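Local coordinates for protein yeast glycogen phosphorylase (Saccharomyces cerevisiae, PDB 1YGP) that belongs to the carbohydrate phosphorylase family of the GT-B clan and holds pyridoxal-5'-phosphate, at residues A[111-116]-A[151-156]; A[176-181]-A[264-269]. One frame throughout, in Å; residues are numbered along the deposited sequence.

Contact 1: residues A[111-116]-A[151-156]; sequences ALDNAL and DVLDQE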
loop_
_atom_site.group_PDB
_atom_site.type_symbol
_atom_site.label_atom_id
_atom_site.label_comp_id
_atom_site.label_asym_id
_atom_site.label_seq_id
_atom_site.Cartn_x
_atom_site.Cartn_y
_atom_site.Cartn_z
ATOM N N ALA A 111 10.035 11.539 -10.988
ATOM C CA ALA A 111 9.800 11.098 -12.341
ATOM C C ALA A 111 8.999 11.950 -13.290
ATOM O O ALA A 111 9.389 11.981 -14.455
ATOM C CB ALA A 111 9.146 9.748 -12.303
ATOM N N LEU A 112 7.918 12.640 -12.919
ATOM C CA LEU A 112 7.112 13.409 -13.883
ATOM C C LEU A 112 7.830 14.362 -14.833
ATOM O O LEU A 112 7.684 14.201 -16.045
ATOM C CB LEU A 112 6.018 14.279 -13.190
ATOM C CG LEU A 112 4.571 14.399 -13.740
ATOM C CD1 LEU A 112 3.874 15.570 -13.088
ATOM C CD2 LEU A 112 4.542 14.721 -15.207
ATOM N N ASP A 113 8.625 15.341 -14.408
ATOM C CA ASP A 113 9.102 16.303 -15.395
ATOM C C ASP A 113 10.087 15.715 -16.389
ATOM O O ASP A 113 10.105 16.051 -17.577
ATOM C CB ASP A 113 9.729 17.447 -14.685
ATOM C CG ASP A 113 9.833 18.708 -15.500
ATOM O OD1 ASP A 113 9.092 18.881 -16.464
ATOM O OD2 ASP A 113 10.660 19.536 -15.126
ATOM N N ASN A 114 10.870 14.770 -15.866
ATOM C CA ASN A 114 11.775 14.023 -16.674
ATOM C C ASN A 114 10.983 13.321 -17.762
ATOM O O ASN A 114 11.434 13.344 -18.910
ATOM C CB ASN A 114 12.506 13.041 -15.797
ATOM C CG ASN A 114 13.646 12.375 -16.550
ATOM O OD1 ASN A 114 13.543 11.202 -16.882
ATOM N ND2 ASN A 114 14.746 13.044 -16.913
ATOM N N ALA A 115 9.800 12.769 -17.479
ATOM C CA ALA A 115 8.978 12.138 -18.508
ATOM C C ALA A 115 8.472 13.161 -19.497
ATOM O O ALA A 115 8.393 12.886 -20.691
ATOM C CB ALA A 115 7.744 11.461 -17.962
ATOM N N LEU A 116 8.163 14.370 -19.047
ATOM C CA LEU A 116 7.695 15.404 -19.953
ATOM C C LEU A 116 8.755 15.844 -20.964
ATOM O O LEU A 116 8.438 16.165 -22.126
ATOM C CB LEU A 116 7.212 16.558 -19.083
ATOM C CG LEU A 116 5.714 16.791 -18.966
ATOM C CD1 LEU A 116 5.007 15.502 -18.599
ATOM C CD2 LEU A 116 5.457 17.865 -17.920
ATOM N N ASP A 151 3.121 23.893 -9.816
ATOM C CA ASP A 151 2.411 23.503 -8.613
ATOM C C ASP A 151 2.094 22.013 -8.620
ATOM O O ASP A 151 2.132 21.391 -7.556
ATOM C CB ASP A 151 1.088 24.247 -8.449
ATOM C CG ASP A 151 1.175 25.723 -8.041
ATOM O OD1 ASP A 151 2.141 26.144 -7.391
ATOM O OD2 ASP A 151 0.237 26.455 -8.377
ATOM N N VAL A 152 1.820 21.370 -9.757
ATOM C CA VAL A 152 1.501 19.947 -9.711
ATOM C C VAL A 152 2.806 19.154 -9.621
ATOM O O VAL A 152 2.821 18.078 -9.033
ATOM C CB VAL A 152 0.599 19.452 -10.967
ATOM C CG1 VAL A 152 0.126 20.663 -11.749
ATOM C CG2 VAL A 152 1.312 18.475 -11.869
ATOM N N LEU A 153 3.929 19.683 -10.101
ATOM C CA LEU A 153 5.213 18.997 -10.091
ATOM C C LEU A 153 5.662 18.774 -8.651
ATOM O O LEU A 153 6.098 17.689 -8.234
ATOM C CB LEU A 153 6.181 19.869 -10.896
ATOM C CG LEU A 153 6.781 19.325 -12.198
ATOM C CD1 LEU A 153 5.717 18.671 -12.994
ATOM C CD2 LEU A 153 7.420 20.422 -13.001
ATOM N N ASP A 154 5.425 19.789 -7.829
ATOM C CA ASP A 154 5.759 19.690 -6.430
ATOM C C ASP A 154 5.013 18.655 -5.630
ATOM O O ASP A 154 5.374 18.393 -4.484
ATOM C CB ASP A 154 5.548 21.012 -5.753
ATOM C CG ASP A 154 6.902 21.607 -5.479
ATOM O OD1 ASP A 154 7.395 22.292 -6.380
ATOM O OD2 ASP A 154 7.458 21.356 -4.397
ATOM N N GLN A 155 3.969 18.045 -6.150
ATOM C CA GLN A 155 3.256 17.075 -5.335
ATOM C C GLN A 155 3.995 15.749 -5.280
ATOM O O GLN A 155 3.579 14.848 -4.550
ATOM C CB GLN A 155 1.864 16.793 -5.894
ATOM C CG GLN A 155 0.974 17.994 -6.167
ATOM C CD GLN A 155 0.891 18.839 -4.935
ATOM O OE1 GLN A 155 0.571 18.331 -3.867
ATOM N NE2 GLN A 155 1.192 20.128 -5.025
ATOM N N GLU A 156 5.064 15.555 -6.053
ATOM C CA GLU A 156 5.650 14.239 -6.186
ATOM C C GLU A 156 6.722 13.972 -5.160
ATOM O O GLU A 156 7.663 14.742 -5.048
ATOM C CB GLU A 156 6.202 14.126 -7.577
ATOM C CG GLU A 156 6.567 12.690 -7.850
ATOM C CD GLU A 156 7.153 12.375 -9.217
ATOM O OE1 GLU A 156 7.153 13.236 -10.099
ATOM O OE2 GLU A 156 7.614 11.246 -9.375
#

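Contact 2: residues A[176-181]-A[264-269]; sequences SMATEG and FPVPGF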
loop_
_atom_site.group_PDB
_atom_site.type_symbol
_atom_site.label_atom_id
_atom_site.label_comp_id
_atom_site.label_asym_id
_atom_site.label_seq_id
_atom_site.Cartn_x
_atom_site.Cartn_y
_atom_site.Cartn_z
ATOM N N SER A 176 20.936 7.310 -19.719
ATOM C CA SER A 176 21.745 7.305 -20.933
ATOM C C SER A 176 21.621 6.004 -21.729
ATOM O O SER A 176 21.582 6.031 -22.970
ATOM C CB SER A 176 23.201 7.546 -20.582
ATOM O OG SER A 176 23.298 8.748 -19.828
ATOM N N MET A 177 21.476 4.865 -21.059
ATOM C CA MET A 177 21.309 3.616 -21.755
ATOM C C MET A 177 20.006 3.691 -22.541
ATOM O O MET A 177 20.015 3.393 -23.741
ATOM C CB MET A 177 21.269 2.453 -20.764
ATOM C CG MET A 177 22.661 1.933 -20.394
ATOM S SD MET A 177 22.579 0.657 -19.111
ATOM C CE MET A 177 23.015 1.545 -17.659
ATOM N N ALA A 178 18.931 4.223 -21.932
ATOM C CA ALA A 178 17.648 4.342 -22.613
ATOM C C ALA A 178 17.708 5.300 -23.769
ATOM O O ALA A 178 17.109 5.029 -24.807
ATOM C CB ALA A 178 16.555 4.845 -21.685
ATOM N N THR A 179 18.441 6.412 -23.647
ATOM C CA THR A 179 18.556 7.356 -24.765
ATOM C C THR A 179 19.298 6.691 -25.908
ATOM O O THR A 179 18.916 6.806 -27.069
ATOM C CB THR A 179 19.311 8.627 -24.333
ATOM O OG1 THR A 179 18.492 9.216 -23.346
ATOM C CG2 THR A 179 19.502 9.664 -25.393
ATOM N N GLU A 180 20.338 5.933 -25.569
ATOM C CA GLU A 180 21.154 5.279 -26.569
ATOM C C GLU A 180 20.571 3.998 -27.156
ATOM O O GLU A 180 21.218 3.359 -27.990
ATOM C CB GLU A 180 22.527 5.025 -25.944
ATOM C CG GLU A 180 23.298 6.323 -26.069
ATOM C CD GLU A 180 24.742 6.352 -25.596
ATOM O OE1 GLU A 180 25.345 5.297 -25.402
ATOM O OE2 GLU A 180 25.276 7.447 -25.429
ATOM N N GLY A 181 19.362 3.587 -26.777
ATOM C CA GLY A 181 18.780 2.343 -27.261
ATOM C C GLY A 181 19.656 1.135 -26.933
ATOM O O GLY A 181 19.740 0.202 -27.730
ATOM N N PHE A 264 9.414 -0.186 -13.363
ATOM C CA PHE A 264 9.444 1.244 -13.509
ATOM C C PHE A 264 9.895 1.463 -14.952
ATOM O O PHE A 264 10.988 0.999 -15.301
ATOM C CB PHE A 264 10.437 1.799 -12.465
ATOM C CG PHE A 264 10.588 3.309 -12.576
ATOM C CD1 PHE A 264 11.540 3.857 -13.454
ATOM C CD2 PHE A 264 9.732 4.140 -11.854
ATOM C CE1 PHE A 264 11.620 5.238 -13.611
ATOM C CE2 PHE A 264 9.824 5.521 -12.020
ATOM C CZ PHE A 264 10.761 6.070 -12.896
ATOM N N PRO A 265 9.120 2.076 -15.849
ATOM C CA PRO A 265 9.536 2.389 -17.208
ATOM C C PRO A 265 10.604 3.487 -17.236
ATOM O O PRO A 265 10.555 4.385 -16.404
ATOM C CB PRO A 265 8.205 2.737 -17.866
ATOM C CG PRO A 265 7.414 3.392 -16.778
ATOM C CD PRO A 265 7.760 2.528 -15.584
ATOM N N VAL A 266 11.578 3.505 -18.146
ATOM C CA VAL A 266 12.644 4.512 -18.169
ATOM C C VAL A 266 12.756 5.107 -19.580
ATOM O O VAL A 266 13.218 4.426 -20.505
ATOM C CB VAL A 266 14.028 3.880 -17.751
ATOM C CG1 VAL A 266 15.088 4.955 -17.848
ATOM C CG2 VAL A 266 14.024 3.348 -16.318
ATOM N N PRO A 267 12.339 6.358 -19.813
ATOM C CA PRO A 267 12.421 7.026 -21.096
ATOM C C PRO A 267 13.838 7.482 -21.369
ATOM O O PRO A 267 14.609 7.659 -20.417
ATOM C CB PRO A 267 11.449 8.149 -20.978
ATOM C CG PRO A 267 11.705 8.589 -19.565
ATOM C CD PRO A 267 11.853 7.284 -18.804
ATOM N N GLY A 268 14.082 7.664 -22.679
ATOM C CA GLY A 268 15.328 8.126 -23.275
ATOM C C GLY A 268 15.045 9.415 -24.029
ATOM O O GLY A 268 13.901 9.628 -24.425
ATOM N N PHE A 269 15.985 10.339 -24.250
ATOM C CA PHE A 269 15.710 11.607 -24.932
ATOM C C PHE A 269 15.644 11.383 -26.432
ATOM O O PHE A 269 16.543 10.824 -27.066
ATOM C CB PHE A 269 16.802 12.579 -24.572
ATOM C CG PHE A 269 16.654 14.011 -25.068
ATOM C CD1 PHE A 269 15.721 14.877 -24.481
ATOM C CD2 PHE A 269 17.503 14.486 -26.077
ATOM C CE1 PHE A 269 15.644 16.207 -24.894
ATOM C CE2 PHE A 269 17.426 15.814 -26.483
ATOM C CZ PHE A 269 16.498 16.665 -25.889
#

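Contact 1: residues A[111-116]-A[151-156]
Glu156 offers its carboxylate to the backbone N-H groups of Ala111 and Leu112, and beside this polar grip Leu112 packs on Leu153; the buried contact joins helix 111-117 to the end of helix 149-153 and the turn that follows from it. The acceptor is one carboxylate and the donors are two successive backbone N-H groups, one for each oxygen. OE1 of Glu156 receives Leu112 N at 3.0 Å on its syn lone pair, through a nearly straight bond. OE2 of Glu156 takes Ala111 N at 2.9 Å; this bond is more bent, and the donor sits 37° above the carboxylate plane. One oxygen to each N-H should fix how the carboxylate is rotated. A glutamate suits the place because it brings two acceptor oxygens on a chain long enough to cross between the segments. Its extended conformation, with CG anti to the backbone N (chi1 -169°), carries the carboxylate to the two N-H groups.

A type I beta turn from Leu153 to Glu156 brings the chain round toward helix 111-117; its closing bond runs from Glu156 N to Leu153 O. Gln155 NE2 donates to Asp151 O at 3.0 Å, probably steadying the bend.

Alongside the carboxylate, branched aliphatic residues supply the apolar surface. Leu112 CD1 meets Leu153 CD1 at 3.6 Å and Val152 CG2 at 4.1 Å, crossing both side chains at about a right angle. The other methyl of Leu153, CD2, lies 3.9 Å from CG of Asp113, whose OD2 forms a salt bridge with Arg135. Trp219 packs on Ala111, Leu112 and Glu156, and Tyr69 of helix 65-94 also touches Glu156.

Contact 2: residues A[176-181]-A[264-269]
Thr179 OG1 accepts the backbone N-H of Phe269 at 2.9 Å, a nearly straight bond (161°) that ties the last turn of helix 165-179 to the chain that continues strand 255-267. The methyl CG2 of Thr179 packs 3.6 Å from Phe269 O and 4.1 Å from Phe269 CB, so one small branched residue gives both a polar and an apolar touch. One residue back, Ala178 CB meets the carbonyl oxygens of Val266 and Pro267, each at 3.6 Å, and Val266 CG1 at 4.1 Å. Small residues suit such close quarters: Gly268, without a side chain, brings its CA to 3.7 Å from Ala178 C.

The hydroxyl of Thr179 is positioned by the helix itself. With OG1 beside the backbone N and anti to the carbonyl carbon (chi1 -64°), it also hydrogen-bonds to Asp175 O in the preceding turn. On the other segment, backbone hydrogen bonding of Val266 with Asn275 holds the strand to its antiparallel neighbour 274-284. Arg519 and Leu546 pack against both Thr179 and Phe269.

The helix closes with a Schellman motif at Gly181, which takes positive phi (58°), and the chain goes on to strand 184-189. That strand and 255-267 belong to one mixed sheet, consistent with the Rossmann-like N-terminal half of a GT-B fold, enlarged by antiparallel strands.

Contacts 1 and 2 follow one another along the chain, their centres about 18 Å apart, and they touch directly where Ala111 CB lies 4.1 Å from Phe264 CZ. Helices 149-153 and 165-179 are successive, so the chain that leaves contact 1 soon enters the helix whose far end makes contact 2. Both lean on helix 518-524, contact 1 through Gln524 and contact 2 through Arg519; Trp521 of that helix lines the pyridoxal-5'-phosphate pocket. Contact 2 involves the helix that carries Gly165 and Arg168 of the pocket, and contact 1 begins a few residues after Leu107, but no residue of either contact is itself among those lining it.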